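Local coordinates for DUF1491 domain-containing protein (Caulobacter crescentus, PDB 4GOQ), which is of unknown function but belongs to the DUF1491 family and folds as a mixed five-stranded sheet with two helices, at residues A[21-26]-A[94-99]; A[48-53]-A[100-105]; A[4-9]-A[35-40]; A[62-67]-A[104-109]. All blocks are in the same frame, centred on the assembly; numbering follows the deposited sequence. Where two conformers were deposited one is given.

Interaction 1 (A[21-26]-A[94-99])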
loop_
_atom_site.group_PDB
_atom_site.type_symbol
_atom_site.label_atom_id
_atom_site.label_comp_id
_atom_site.label_asym_id
_atom_site.label_seq_id
_atom_site.Cartn_x
_atom_site.Cartn_y
_atom_site.Cartn_z
ATOM N N GLY A 21 4.462 3.415 15.529
ATOM C CA GLY A 21 5.025 4.766 15.494
ATOM C C GLY A 21 5.070 5.392 14.120
ATOM O O GLY A 21 5.635 6.473 13.945
ATOM N N ALA A 22 4.458 4.739 13.132
ATOM C CA ALA A 22 4.471 5.296 11.791
ATOM C C ALA A 22 3.299 6.234 11.575
ATOM O O ALA A 22 2.356 6.237 12.353
ATOM C CB ALA A 22 4.454 4.177 10.756
ATOM N N PHE A 23 3.395 7.083 10.564
ATOM C CA PHE A 23 2.305 7.961 10.168
ATOM C C PHE A 23 1.585 7.175 9.052
ATOM O O PHE A 23 2.245 6.738 8.110
ATOM C CB PHE A 23 2.852 9.342 9.744
ATOM C CG PHE A 23 1.854 10.417 9.358
ATOM C CD1 PHE A 23 0.846 10.805 10.235
ATOM C CD2 PHE A 23 1.974 11.098 8.149
ATOM C CE1 PHE A 23 -0.070 11.808 9.883
ATOM C CE2 PHE A 23 1.071 12.116 7.802
ATOM C CZ PHE A 23 0.052 12.461 8.671
ATOM N N ALA A 24 0.294 6.843 9.229
ATOM C CA ALA A 24 -0.425 6.058 8.220
ATOM C C ALA A 24 -1.712 6.761 7.879
ATOM O O ALA A 24 -2.509 7.047 8.778
ATOM C CB ALA A 24 -0.690 4.657 8.728
ATOM N N THR A 25 -1.917 7.072 6.605
ATOM C CA THR A 25 -3.141 7.776 6.239
ATOM C C THR A 25 -3.726 7.205 4.946
ATOM O O THR A 25 -3.032 6.604 4.135
ATOM C CB THR A 25 -2.910 9.307 6.207
ATOM O OG1 THR A 25 -4.136 9.981 5.946
ATOM C CG2 THR A 25 -1.856 9.729 5.231
ATOM N N VAL A 26 -5.018 7.349 4.815
ATOM C CA VAL A 26 -5.735 6.879 3.640
ATOM C C VAL A 26 -5.662 8.054 2.653
ATOM O O VAL A 26 -6.302 9.091 2.871
ATOM C CB VAL A 26 -7.182 6.451 3.991
ATOM C CG1 VAL A 26 -7.987 6.197 2.714
ATOM C CG2 VAL A 26 -7.172 5.197 4.879
ATOM N N GLU A 94 -0.860 5.560 2.502
ATOM C CA GLU A 94 0.529 6.035 2.563
ATOM C C GLU A 94 1.014 5.855 3.991
ATOM O O GLU A 94 0.308 6.196 4.943
ATOM C CB GLU A 94 0.611 7.514 2.086
ATOM C CG GLU A 94 2.021 8.052 1.974
ATOM C CD GLU A 94 2.130 9.355 1.194
ATOM O OE1 GLU A 94 1.115 10.077 1.091
ATOM O OE2 GLU A 94 3.234 9.659 0.689
ATOM N N ILE A 95 2.182 5.217 4.139
ATOM C CA ILE A 95 2.774 4.952 5.436
ATOM C C ILE A 95 4.157 5.591 5.452
ATOM O O ILE A 95 4.984 5.300 4.589
ATOM C CB ILE A 95 2.817 3.424 5.744
ATOM C CG1 ILE A 95 1.368 2.806 5.798
ATOM C CG2 ILE A 95 3.596 3.159 7.044
ATOM C CD1 ILE A 95 1.323 1.357 5.785
ATOM N N GLU A 96 4.397 6.448 6.434
ATOM C CA GLU A 96 5.664 7.123 6.612
ATOM C C GLU A 96 6.292 6.606 7.890
ATOM O O GLU A 96 5.752 6.789 8.981
ATOM C CB GLU A 96 5.481 8.636 6.623
ATOM C CG GLU A 96 5.383 9.245 5.236
ATOM C CD GLU A 96 5.162 10.745 5.233
ATOM O OE1 GLU A 96 4.004 11.178 5.432
ATOM O OE2 GLU A 96 6.147 11.488 5.023
ATOM N N ASP A 97 7.399 5.884 7.745
ATOM C CA ASP A 97 8.034 5.247 8.877
ATOM C C ASP A 97 9.528 5.495 8.870
ATOM O O ASP A 97 10.151 5.494 7.804
ATOM C CB ASP A 97 7.740 3.733 8.852
ATOM C CG ASP A 97 8.335 2.968 10.020
ATOM O OD1 ASP A 97 7.924 3.228 11.178
ATOM O OD2 ASP A 97 9.191 2.093 9.777
ATOM N N ARG A 98 10.097 5.693 10.075
ATOM C CA ARG A 98 11.517 5.919 10.319
ATOM C C ARG A 98 12.374 4.792 9.718
ATOM O O ARG A 98 13.472 5.065 9.251
ATOM C CB ARG A 98 11.776 6.026 11.827
ATOM N N ASP A 99 11.850 3.542 9.702
ATOM C CA ASP A 99 12.543 2.373 9.148
ATOM C C ASP A 99 11.989 1.933 7.765
ATOM O O ASP A 99 12.432 0.927 7.219
ATOM C CB ASP A 99 12.482 1.201 10.152
ATOM C CG ASP A 99 13.046 1.536 11.534
ATOM O OD1 ASP A 99 14.205 2.014 11.605
ATOM O OD2 ASP A 99 12.317 1.333 12.546
HETATM O O HOH W 1 8.406 5.644 12.361
#

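Interaction 2 (A[48-53]-A[100-105])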
loop_
_atom_site.group_PDB
_atom_site.type_symbol
_atom_site.label_atom_id
_atom_site.label_comp_id
_atom_site.label_asym_id
_atom_site.label_seq_id
_atom_site.Cartn_x
_atom_site.Cartn_y
_atom_site.Cartn_z
ATOM N N THR A 48 13.779 7.300 0.775
ATOM C CA THR A 48 13.305 6.509 -0.345
ATOM C C THR A 48 11.895 5.964 -0.096
ATOM O O THR A 48 11.392 6.055 1.018
ATOM C CB THR A 48 14.276 5.393 -0.666
ATOM O OG1 THR A 48 13.911 4.880 -1.956
ATOM C CG2 THR A 48 14.297 4.291 0.415
ATOM N N ALA A 49 11.265 5.398 -1.145
ATOM C CA ALA A 49 9.901 4.907 -1.007
ATOM C C ALA A 49 9.627 3.721 -1.920
ATOM O O ALA A 49 10.291 3.531 -2.949
ATOM C CB ALA A 49 8.925 6.039 -1.295
ATOM N N ARG A 50 8.633 2.915 -1.531
ATOM C CA ARG A 50 8.228 1.764 -2.306
ATOM C C ARG A 50 6.727 1.786 -2.490
ATOM O O ARG A 50 6.011 2.338 -1.655
ATOM C CB ARG A 50 8.657 0.454 -1.613
ATOM C CG ARG A 50 10.175 0.235 -1.610
ATOM C CD ARG A 50 10.520 -1.010 -0.798
ATOM N NE ARG A 50 10.188 -0.854 0.624
ATOM C CZ ARG A 50 10.195 -1.852 1.505
ATOM N NH1 ARG A 50 10.530 -3.072 1.127
ATOM N NH2 ARG A 50 9.871 -1.630 2.774
ATOM N N LEU A 51 6.257 1.175 -3.563
ATOM C CA LEU A 51 4.817 1.079 -3.823
ATOM C C LEU A 51 4.480 -0.405 -3.988
ATOM O O LEU A 51 5.189 -1.126 -4.702
ATOM C CB LEU A 51 4.472 1.904 -5.067
ATOM C CG LEU A 51 3.026 2.297 -5.301
ATOM C CD1 LEU A 51 2.511 3.217 -4.186
ATOM C CD2 LEU A 51 2.916 3.067 -6.612
ATOM N N PHE A 52 3.458 -0.873 -3.252
ATOM C CA PHE A 52 3.037 -2.266 -3.261
ATOM C C PHE A 52 1.597 -2.375 -3.770
ATOM O O PHE A 52 0.742 -1.587 -3.352
ATOM C CB PHE A 52 3.161 -2.883 -1.831
ATOM C CG PHE A 52 4.566 -2.881 -1.265
ATOM C CD1 PHE A 52 5.486 -3.855 -1.641
ATOM C CD2 PHE A 52 4.964 -1.916 -0.349
ATOM C CE1 PHE A 52 6.781 -3.859 -1.115
ATOM C CE2 PHE A 52 6.253 -1.933 0.191
ATOM C CZ PHE A 52 7.159 -2.892 -0.208
ATOM N N SER A 53 1.352 -3.316 -4.694
ATOM C CA SER A 53 0.026 -3.661 -5.222
ATOM C C SER A 53 -0.226 -5.161 -5.012
ATOM O O SER A 53 0.702 -5.946 -4.788
ATOM C CB SER A 53 -0.150 -3.271 -6.687
ATOM O OG SER A 53 0.699 -4.041 -7.528
ATOM N N GLY A 100 11.061 2.695 7.203
ATOM C CA GLY A 100 10.450 2.378 5.913
ATOM C C GLY A 100 9.587 1.127 5.885
ATOM O O GLY A 100 9.303 0.596 4.800
ATOM N N ARG A 101 9.176 0.644 7.090
ATOM C CA ARG A 101 8.325 -0.539 7.285
ATOM C C ARG A 101 7.031 -0.342 6.577
ATOM O O ARG A 101 6.479 0.762 6.608
ATOM C CB ARG A 101 8.055 -0.794 8.777
ATOM C CG ARG A 101 9.270 -1.321 9.542
ATOM C CD ARG A 101 9.007 -1.435 11.029
ATOM N NE ARG A 101 8.812 -0.120 11.648
ATOM C CZ ARG A 101 8.391 0.075 12.894
ATOM N NH1 ARG A 101 8.109 -0.959 13.676
ATOM N NH2 ARG A 101 8.221 1.306 13.358
ATOM N N HIS A 102 6.506 -1.412 5.984
ATOM C CA HIS A 102 5.221 -1.348 5.308
ATOM C C HIS A 102 4.075 -1.894 6.201
ATOM O O HIS A 102 2.910 -1.677 5.855
ATOM C CB HIS A 102 5.273 -2.096 3.962
ATOM C CG HIS A 102 5.857 -3.473 4.095
ATOM N ND1 HIS A 102 5.194 -4.474 4.755
ATOM C CD2 HIS A 102 7.061 -3.939 3.685
ATOM C CE1 HIS A 102 5.985 -5.532 4.702
ATOM N NE2 HIS A 102 7.128 -5.256 4.070
ATOM N N PHE A 103 4.390 -2.638 7.315
ATOM C CA PHE A 103 3.397 -3.215 8.258
ATOM C C PHE A 103 2.409 -4.205 7.590
ATOM O O PHE A 103 1.340 -4.497 8.142
ATOM C CB PHE A 103 2.614 -2.090 8.988
ATOM C CG PHE A 103 3.543 -1.212 9.799
ATOM C CD1 PHE A 103 3.984 -1.610 11.058
ATOM C CD2 PHE A 103 4.032 -0.016 9.276
ATOM C CE1 PHE A 103 4.847 -0.793 11.806
ATOM C CE2 PHE A 103 4.896 0.795 10.025
ATOM C CZ PHE A 103 5.292 0.404 11.283
ATOM N N LEU A 104 2.774 -4.736 6.423
ATOM C CA LEU A 104 1.910 -5.705 5.731
ATOM C C LEU A 104 2.114 -7.079 6.329
ATOM O O LEU A 104 3.259 -7.470 6.557
ATOM C CB LEU A 104 2.225 -5.720 4.220
ATOM C CG LEU A 104 1.955 -4.379 3.490
ATOM C CD1 LEU A 104 2.604 -4.357 2.097
ATOM C CD2 LEU A 104 0.459 -4.059 3.462
ATOM N N THR A 105 1.031 -7.835 6.552
ATOM C CA THR A 105 1.187 -9.188 7.146
ATOM C C THR A 105 1.369 -10.267 6.080
ATOM O O THR A 105 1.927 -11.317 6.383
ATOM C CB THR A 105 0.030 -9.551 8.073
ATOM O OG1 THR A 105 -1.186 -9.638 7.326
ATOM C CG2 THR A 105 -0.119 -8.581 9.228
HETATM O O HOH W 2 9.726 1.616 2.159
#

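Interaction 3 (A[4-9]-A[35-40])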
loop_
_atom_site.group_PDB
_atom_site.type_symbol
_atom_site.label_atom_id
_atom_site.label_comp_id
_atom_site.label_asym_id
_atom_site.label_seq_id
_atom_site.Cartn_x
_atom_site.Cartn_y
_atom_site.Cartn_z
ATOM N N LEU A 4 -12.900 -10.841 3.229
ATOM C CA LEU A 4 -12.819 -9.706 4.131
ATOM C C LEU A 4 -12.991 -8.375 3.402
ATOM O O LEU A 4 -12.308 -8.140 2.412
ATOM C CB LEU A 4 -11.450 -9.744 4.827
ATOM C CG LEU A 4 -11.246 -8.783 5.995
ATOM C CD1 LEU A 4 -12.146 -9.153 7.143
ATOM C CD2 LEU A 4 -9.835 -8.844 6.487
ATOM N N SER A 5 -13.872 -7.494 3.919
ATOM C CA SER A 5 -14.070 -6.163 3.326
ATOM C C SER A 5 -12.792 -5.381 3.399
ATOM O O SER A 5 -12.093 -5.453 4.397
ATOM C CB SER A 5 -15.198 -5.402 4.025
ATOM O OG SER A 5 -16.434 -6.013 3.709
ATOM N N THR A 6 -12.455 -4.657 2.326
ATOM C CA THR A 6 -11.213 -3.880 2.249
ATOM C C THR A 6 -11.068 -2.878 3.401
ATOM O O THR A 6 -9.968 -2.748 3.945
ATOM C CB THR A 6 -11.117 -3.167 0.893
ATOM O OG1 THR A 6 -11.215 -4.160 -0.126
ATOM C CG2 THR A 6 -9.817 -2.390 0.752
ATOM N N ASP A 7 -12.157 -2.177 3.773
ATOM C CA ASP A 7 -12.068 -1.155 4.825
ATOM C C ASP A 7 -11.660 -1.774 6.170
ATOM O O ASP A 7 -10.957 -1.134 6.938
ATOM C CB ASP A 7 -13.398 -0.363 4.947
ATOM C CG ASP A 7 -14.566 -1.142 5.528
ATOM O OD1 ASP A 7 -14.792 -2.287 5.093
ATOM O OD2 ASP A 7 -15.291 -0.579 6.370
ATOM N N ILE A 8 -12.065 -3.034 6.442
ATOM C CA ILE A 8 -11.657 -3.737 7.682
ATOM C C ILE A 8 -10.129 -3.973 7.645
ATOM O O ILE A 8 -9.419 -3.749 8.629
ATOM C CB ILE A 8 -12.470 -5.050 7.834
ATOM C CG1 ILE A 8 -13.977 -4.717 8.088
ATOM C CG2 ILE A 8 -11.932 -5.926 8.999
ATOM C CD1 ILE A 8 -14.931 -5.937 8.060
ATOM N N TRP A 9 -9.654 -4.463 6.528
ATOM C CA TRP A 9 -8.236 -4.745 6.312
ATOM C C TRP A 9 -7.410 -3.433 6.398
ATOM O O TRP A 9 -6.320 -3.406 6.987
ATOM C CB TRP A 9 -8.077 -5.442 4.942
ATOM C CG TRP A 9 -6.648 -5.814 4.627
ATOM C CD1 TRP A 9 -6.036 -7.018 4.878
ATOM C CD2 TRP A 9 -5.633 -4.941 4.112
ATOM N NE1 TRP A 9 -4.701 -6.952 4.510
ATOM C CE2 TRP A 9 -4.429 -5.682 4.049
ATOM C CE3 TRP A 9 -5.628 -3.593 3.677
ATOM C CZ2 TRP A 9 -3.229 -5.119 3.590
ATOM C CZ3 TRP A 9 -4.435 -3.028 3.246
ATOM C CH2 TRP A 9 -3.261 -3.796 3.165
ATOM N N GLY A 35 -12.711 -3.067 -2.984
ATOM C CA GLY A 35 -11.703 -2.258 -3.653
ATOM C C GLY A 35 -10.291 -2.782 -3.461
ATOM O O GLY A 35 -9.919 -3.241 -2.367
ATOM N N ALA A 36 -9.488 -2.714 -4.535
ATOM C CA ALA A 36 -8.067 -3.069 -4.480
ATOM C C ALA A 36 -7.323 -2.042 -3.632
ATOM O O ALA A 36 -7.854 -0.966 -3.384
ATOM C CB ALA A 36 -7.496 -3.088 -5.878
ATOM N N VAL A 37 -6.087 -2.336 -3.225
ATOM C CA VAL A 37 -5.293 -1.434 -2.387
ATOM C C VAL A 37 -3.878 -1.250 -2.949
ATOM O O VAL A 37 -3.247 -2.221 -3.361
ATOM C CB VAL A 37 -5.194 -1.932 -0.905
ATOM C CG1 VAL A 37 -4.409 -0.944 -0.036
ATOM C CG2 VAL A 37 -6.573 -2.185 -0.283
ATOM N N LEU A 38 -3.402 0.014 -2.957
ATOM C CA LEU A 38 -2.022 0.392 -3.227
ATOM C C LEU A 38 -1.444 0.862 -1.921
ATOM O O LEU A 38 -2.045 1.708 -1.276
ATOM C CB LEU A 38 -1.877 1.529 -4.269
ATOM C CG LEU A 38 -2.050 1.251 -5.744
ATOM C CD1 LEU A 38 -1.633 2.500 -6.548
ATOM C CD2 LEU A 38 -1.213 0.035 -6.210
ATOM N N VAL A 39 -0.266 0.374 -1.542
ATOM C CA VAL A 39 0.385 0.834 -0.322
ATOM C C VAL A 39 1.696 1.509 -0.699
ATOM O O VAL A 39 2.537 0.883 -1.331
ATOM C CB VAL A 39 0.616 -0.310 0.706
ATOM C CG1 VAL A 39 1.361 0.198 1.947
ATOM C CG2 VAL A 39 -0.698 -0.972 1.092
ATOM N N LYS A 40 1.852 2.776 -0.312
ATOM C CA LYS A 40 3.084 3.543 -0.517
ATOM C C LYS A 40 3.819 3.596 0.809
ATOM O O LYS A 40 3.327 4.215 1.739
ATOM C CB LYS A 40 2.756 4.956 -1.015
ATOM C CG LYS A 40 4.013 5.797 -1.313
ATOM C CD LYS A 40 3.515 7.218 -1.681
ATOM C CE LYS A 40 4.603 8.189 -1.911
ATOM N NZ LYS A 40 4.054 9.581 -1.949
#

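Interaction 4 (A[62-67]-A[104-109])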
loop_
_atom_site.group_PDB
_atom_site.type_symbol
_atom_site.label_atom_id
_atom_site.label_comp_id
_atom_site.label_asym_id
_atom_site.label_seq_id
_atom_site.Cartn_x
_atom_site.Cartn_y
_atom_site.Cartn_z
ATOM N N ARG A 62 -2.630 -14.540 -1.393
ATOM C CA ARG A 62 -2.347 -13.128 -1.643
ATOM C C ARG A 62 -0.929 -12.768 -1.239
ATOM O O ARG A 62 -0.452 -13.170 -0.170
ATOM C CB ARG A 62 -3.352 -12.227 -0.896
ATOM C CG ARG A 62 -3.031 -10.719 -0.923
ATOM C CD ARG A 62 -3.442 -9.995 -2.202
ATOM N NE ARG A 62 -4.894 -9.815 -2.278
ATOM C CZ ARG A 62 -5.628 -10.059 -3.357
ATOM N NH1 ARG A 62 -5.052 -10.456 -4.483
ATOM N NH2 ARG A 62 -6.939 -9.868 -3.332
ATOM N N PHE A 63 -0.269 -11.965 -2.092
ATOM C CA PHE A 63 1.050 -11.428 -1.809
ATOM C C PHE A 63 1.143 -10.012 -2.398
ATOM O O PHE A 63 0.246 -9.572 -3.129
ATOM C CB PHE A 63 2.167 -12.361 -2.301
ATOM C CG PHE A 63 2.443 -12.389 -3.796
ATOM C CD1 PHE A 63 1.782 -13.290 -4.627
ATOM C CD2 PHE A 63 3.420 -11.575 -4.353
ATOM C CE1 PHE A 63 2.059 -13.331 -6.002
ATOM C CE2 PHE A 63 3.682 -11.604 -5.726
ATOM C CZ PHE A 63 3.026 -12.510 -6.535
ATOM N N TRP A 64 2.169 -9.280 -2.000
ATOM C CA TRP A 64 2.366 -7.911 -2.495
ATOM C C TRP A 64 3.541 -7.839 -3.470
ATOM O O TRP A 64 4.618 -8.361 -3.204
ATOM C CB TRP A 64 2.574 -6.940 -1.324
ATOM C CG TRP A 64 1.370 -6.868 -0.424
ATOM C CD1 TRP A 64 1.092 -7.662 0.650
ATOM C CD2 TRP A 64 0.232 -6.013 -0.602
ATOM N NE1 TRP A 64 -0.136 -7.315 1.193
ATOM C CE2 TRP A 64 -0.677 -6.295 0.444
ATOM C CE3 TRP A 64 -0.074 -4.980 -1.509
ATOM C CZ2 TRP A 64 -1.919 -5.650 0.544
ATOM C CZ3 TRP A 64 -1.291 -4.326 -1.395
ATOM C CH2 TRP A 64 -2.179 -4.627 -0.354
HETATM N N MSE A 65 3.316 -7.201 -4.600
HETATM C CA MSE A 65 4.320 -7.022 -5.651
HETATM C C MSE A 65 4.612 -5.532 -5.763
HETATM O O MSE A 65 3.791 -4.734 -5.309
HETATM C CB MSE A 65 3.846 -7.632 -7.009
HETATM C CG MSE A 65 2.574 -6.991 -7.612
HETATM SE SE MSE A 65 1.957 -7.772 -9.342
HETATM C CE MSE A 65 0.960 -6.285 -10.003
ATOM N N GLN A 66 5.740 -5.151 -6.376
ATOM C CA GLN A 66 6.075 -3.738 -6.633
ATOM C C GLN A 66 5.855 -3.508 -8.115
ATOM O O GLN A 66 6.594 -4.056 -8.932
ATOM C CB GLN A 66 7.494 -3.369 -6.181
ATOM C CG GLN A 66 7.634 -3.486 -4.663
ATOM C CD GLN A 66 9.030 -3.180 -4.222
ATOM O OE1 GLN A 66 9.551 -2.100 -4.479
ATOM N NE2 GLN A 66 9.673 -4.131 -3.559
ATOM N N PRO A 67 4.754 -2.820 -8.483
ATOM C CA PRO A 67 4.442 -2.645 -9.919
ATOM C C PRO A 67 5.309 -1.590 -10.604
ATOM O O PRO A 67 5.309 -1.477 -11.830
ATOM C CB PRO A 67 2.980 -2.211 -9.901
ATOM C CG PRO A 67 2.824 -1.476 -8.600
ATOM C CD PRO A 67 3.749 -2.155 -7.617
ATOM N N LEU A 104 2.774 -4.736 6.423
ATOM C CA LEU A 104 1.910 -5.705 5.731
ATOM C C LEU A 104 2.114 -7.079 6.329
ATOM O O LEU A 104 3.259 -7.470 6.557
ATOM C CB LEU A 104 2.225 -5.720 4.220
ATOM C CG LEU A 104 1.955 -4.379 3.490
ATOM C CD1 LEU A 104 2.604 -4.357 2.097
ATOM C CD2 LEU A 104 0.459 -4.059 3.462
ATOM N N THR A 105 1.031 -7.835 6.552
ATOM C CA THR A 105 1.187 -9.188 7.146
ATOM C C THR A 105 1.369 -10.267 6.080
ATOM O O THR A 105 1.927 -11.317 6.383
ATOM C CB THR A 105 0.030 -9.551 8.073
ATOM O OG1 THR A 105 -1.186 -9.638 7.326
ATOM C CG2 THR A 105 -0.119 -8.581 9.228
ATOM N N GLU A 106 0.870 -10.028 4.853
ATOM C CA GLU A 106 0.982 -10.977 3.738
ATOM C C GLU A 106 2.406 -10.949 3.177
ATOM O O GLU A 106 3.086 -9.934 3.330
ATOM C CB GLU A 106 -0.033 -10.646 2.616
ATOM C CG GLU A 106 -1.498 -10.579 3.053
ATOM C CD GLU A 106 -1.949 -9.275 3.684
ATOM O OE1 GLU A 106 -1.177 -8.287 3.656
ATOM O OE2 GLU A 106 -3.060 -9.258 4.263
ATOM N N PRO A 107 2.853 -12.003 2.459
ATOM C CA PRO A 107 4.205 -11.975 1.881
ATOM C C PRO A 107 4.385 -10.851 0.875
ATOM O O PRO A 107 3.449 -10.440 0.181
ATOM C CB PRO A 107 4.326 -13.341 1.200
ATOM C CG PRO A 107 3.358 -14.218 1.915
ATOM C CD PRO A 107 2.192 -13.294 2.184
ATOM N N VAL A 108 5.607 -10.360 0.798
ATOM C CA VAL A 108 5.958 -9.248 -0.054
ATOM C C VAL A 108 7.076 -9.678 -1.043
ATOM O O VAL A 108 7.965 -10.428 -0.674
ATOM C CB VAL A 108 6.391 -8.055 0.851
ATOM C CG1 VAL A 108 7.072 -6.963 0.058
ATOM C CG2 VAL A 108 5.213 -7.484 1.649
ATOM N N GLU A 109 7.001 -9.185 -2.280
ATOM C CA GLU A 109 8.006 -9.382 -3.327
ATOM C C GLU A 109 9.049 -8.251 -3.132
ATOM O O GLU A 109 8.694 -7.055 -3.159
ATOM C CB GLU A 109 7.295 -9.332 -4.703
ATOM C CG GLU A 109 8.150 -9.335 -5.954
ATOM C CD GLU A 109 7.340 -8.875 -7.152
ATOM O OE1 GLU A 109 7.327 -7.651 -7.433
ATOM O OE2 GLU A 109 6.609 -9.722 -7.722
#

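Interaction 1 (A[21-26]-A[94-99])
An antiparallel ladder joins Phe23, Ala24 and Thr25, on the outermost strand 23-28, to Glu96, Ile95 and Glu94 on the neighbouring strand 91-97. The short strand axes run at 171° and approach to 4.6 Å. Phe23 with Glu96 and Thr25 with Glu94 are hydrogen-bonded pairs, each closed by two backbone bonds. Ala24 and Ile95 form the non-hydrogen-bonded pair between them, so side chains alternate across this edge of the mixed sheet. On the face of Ala24, Ile95 places CG1 4.0 Å from Ala24 CB and CG2 3.9 Å from Ala22 CB, an apolar cluster that meets Leu13 and Ala17 of helix 6-19. On the face of Phe23, the ring, with CG anti to the backbone N (chi1 -177°), runs alongside Glu96, whose OE1 lies in the ring plane, 3.4 Å from Phe23 CD2. Glu94 instead salt-bridges Lys40. Past the ladder, Asp97 OD2 accepts from Asp99 N in an Asx turn, while Asp97 OD1 packs 3.6 Å from Ala22 CB, accepts from a water that itself accepts from Arg98 N, and forms a salt bridge with Arg101. An alanine at Asp97 would probably leave Arg101 without this mate, free the turn to shift and lose packing against Ala22.

Interaction 2 (A[48-53]-A[100-105])
The guanidinium of Arg50 has Gly100 O in its plane at the edge, and Phe52 CZ lies against one face, nearer the border of the group than its middle. At the edge of the His102 imidazole, close to its plane, Arg50 NH2 comes within 3.7 Å of His102 CD2; guanidinium and imidazole are turned 51° apart. The Phe52 and His102 rings meet obliquely, centroids 5.3 Å apart and planes at 69°. A bend at chi3 (-65°) brings Arg50 NH2 to Gly100 O, a 3.1 Å hydrogen bond whose donor is tilted from the carbonyl plane. A water bridges the same two groups, accepting from Arg50 NE and donating to Gly100 O. A leucine at Arg50 would probably leave Gly100 O without its charged donor and open a gap beside the Phe52 ring. On the loop that follows strand 91-97, His102 CB packs 3.9 Å from Phe52 CE2, and Leu104 CD1 sits 4.2 Å from Phe52 CG. Leu104 N donates in the imidazole plane to His102 ND1 at 3.0 Å. With ND1 an acceptor, a neutral imidazole probably carries its proton on NE2, and the guanidinium, Arg50 NH2 4.7 Å from His102 NE2, would probably disfavour a charged ring.

Interaction 3 (A[4-9]-A[35-40])
Thr6 and Val37 pass side by side, pointing opposite ways, while the Trp9 indole crosses Val37 obliquely one turn further along the helix. The two branches of Thr6 do different work. Its OG1, placed beside the backbone N and anti to the carbonyl carbon (chi1 -56°), donates to Gly35 O across 2.7 Å, in the carbonyl plane and on a lone pair, with a C=O...donor angle of 134°. Its methyl CG2 meets Val37 CG2 at 3.4 Å, closer than two methyls normally pack, and also lies 3.2 Å from Gly35 O. The polar branch of Thr6 therefore holds Gly35, just before the strand, and its methyl meets Val37 at the strand's start; the buried hydroxyl has its acceptor at Gly35, where the backbones come as near as 6.1 Å between the CA atoms of Thr6 and Gly35. Trp9 reaches from the helix toward the sheet with CG anti to the backbone N (chi1 -178°). Its six-membered ring leads: CZ3 lies 3.9 Å from Val37 CG1, and Val39 CG2 sits at the edge near the ring plane, 4.3 Å from Trp9 CH2. The indole nitrogen turns elsewhere, Trp9 NE1 donating to Glu106 OE2, and the ring also meets that of Trp64. This is a helix-on-sheet contact, made by the first turn of helix 6-19 and the beginning of strand 37-43. Trp91 of strand 91-97 touches both Thr6 and Val37, and Leu38 and Lys40 alternate away from the helix, Lys40 reaching a salt bridge with Asp77 of helix 74-86.

Interaction 4 (A[62-67]-A[104-109])
The indole of Trp64 is the main bump of this contact, seated in a hollow formed by Leu104, Glu106 and Val108. Leu104 CD1 stands over one face as a CH-pi contact, 3.8 Å from the centroid of the five-membered ring and only 10° off its normal, with CD2 near CE2 further along the indole. At the ring edge Trp64 NE1 donates to Glu106 OE1, 2.8 Å away and nearly straight at 170°, although OE1 is approached from above the carboxylate plane. The Glu106 chain bends at chi2 to bring the carboxylate there, and its other oxygen, OE2, accepts from Trp9 NE1, so one carboxylate joins two indoles. Val108 CG2 lies beside Trp64 CB (4.0 Å), on the Leu104 side of the indole plane. The backbones meet in a single bridge between Trp64 and Val108, with residue numbers rising in the same direction on both sides: Trp64 N donates to Pro107 O at 2.8 Å, and Glu109 N to Trp64 O at 2.7 Å. The C-terminal tail is thereby laid along strand 62-65, the outermost strand whose other side pairs with strand 48-56. Pro107 fits its CB against Phe63 CB, 4.2 Å apart. Glu109 makes the second bump: its extended side chain lies across CB of Met65, present as selenomethionine, with OE2 at the edge of the Phe63 ring. Glu109 OE1 takes Gln66 N at 3.1 Å from above the carboxylate plane, and the backbone O takes Gln66 NE2, which meets it in the carbonyl plane on a lone pair.

In the fold
The mixed sheet is common to all four contacts, running in the order 23-28, 91-97, 37-43, 48-56 and 62-65. Interaction 1 lies at one edge and interaction 4 at the other, their centres about 17 Å apart and without touching. Interaction 2 lies about 9 Å from the centre of each, and interaction 3, about 13 Å from interaction 4, brings helix 6-19 onto the sheet. Along the chain interaction 3 closes before interactions 2 and 4 open, whereas interaction 1 crosses the others. The segment after strand 91-97 passes from interaction 2 to interaction 4, sharing Leu104 and Thr105, so the C-terminal part of the chain crosses from strand 48-56 to the outermost strand 62-65.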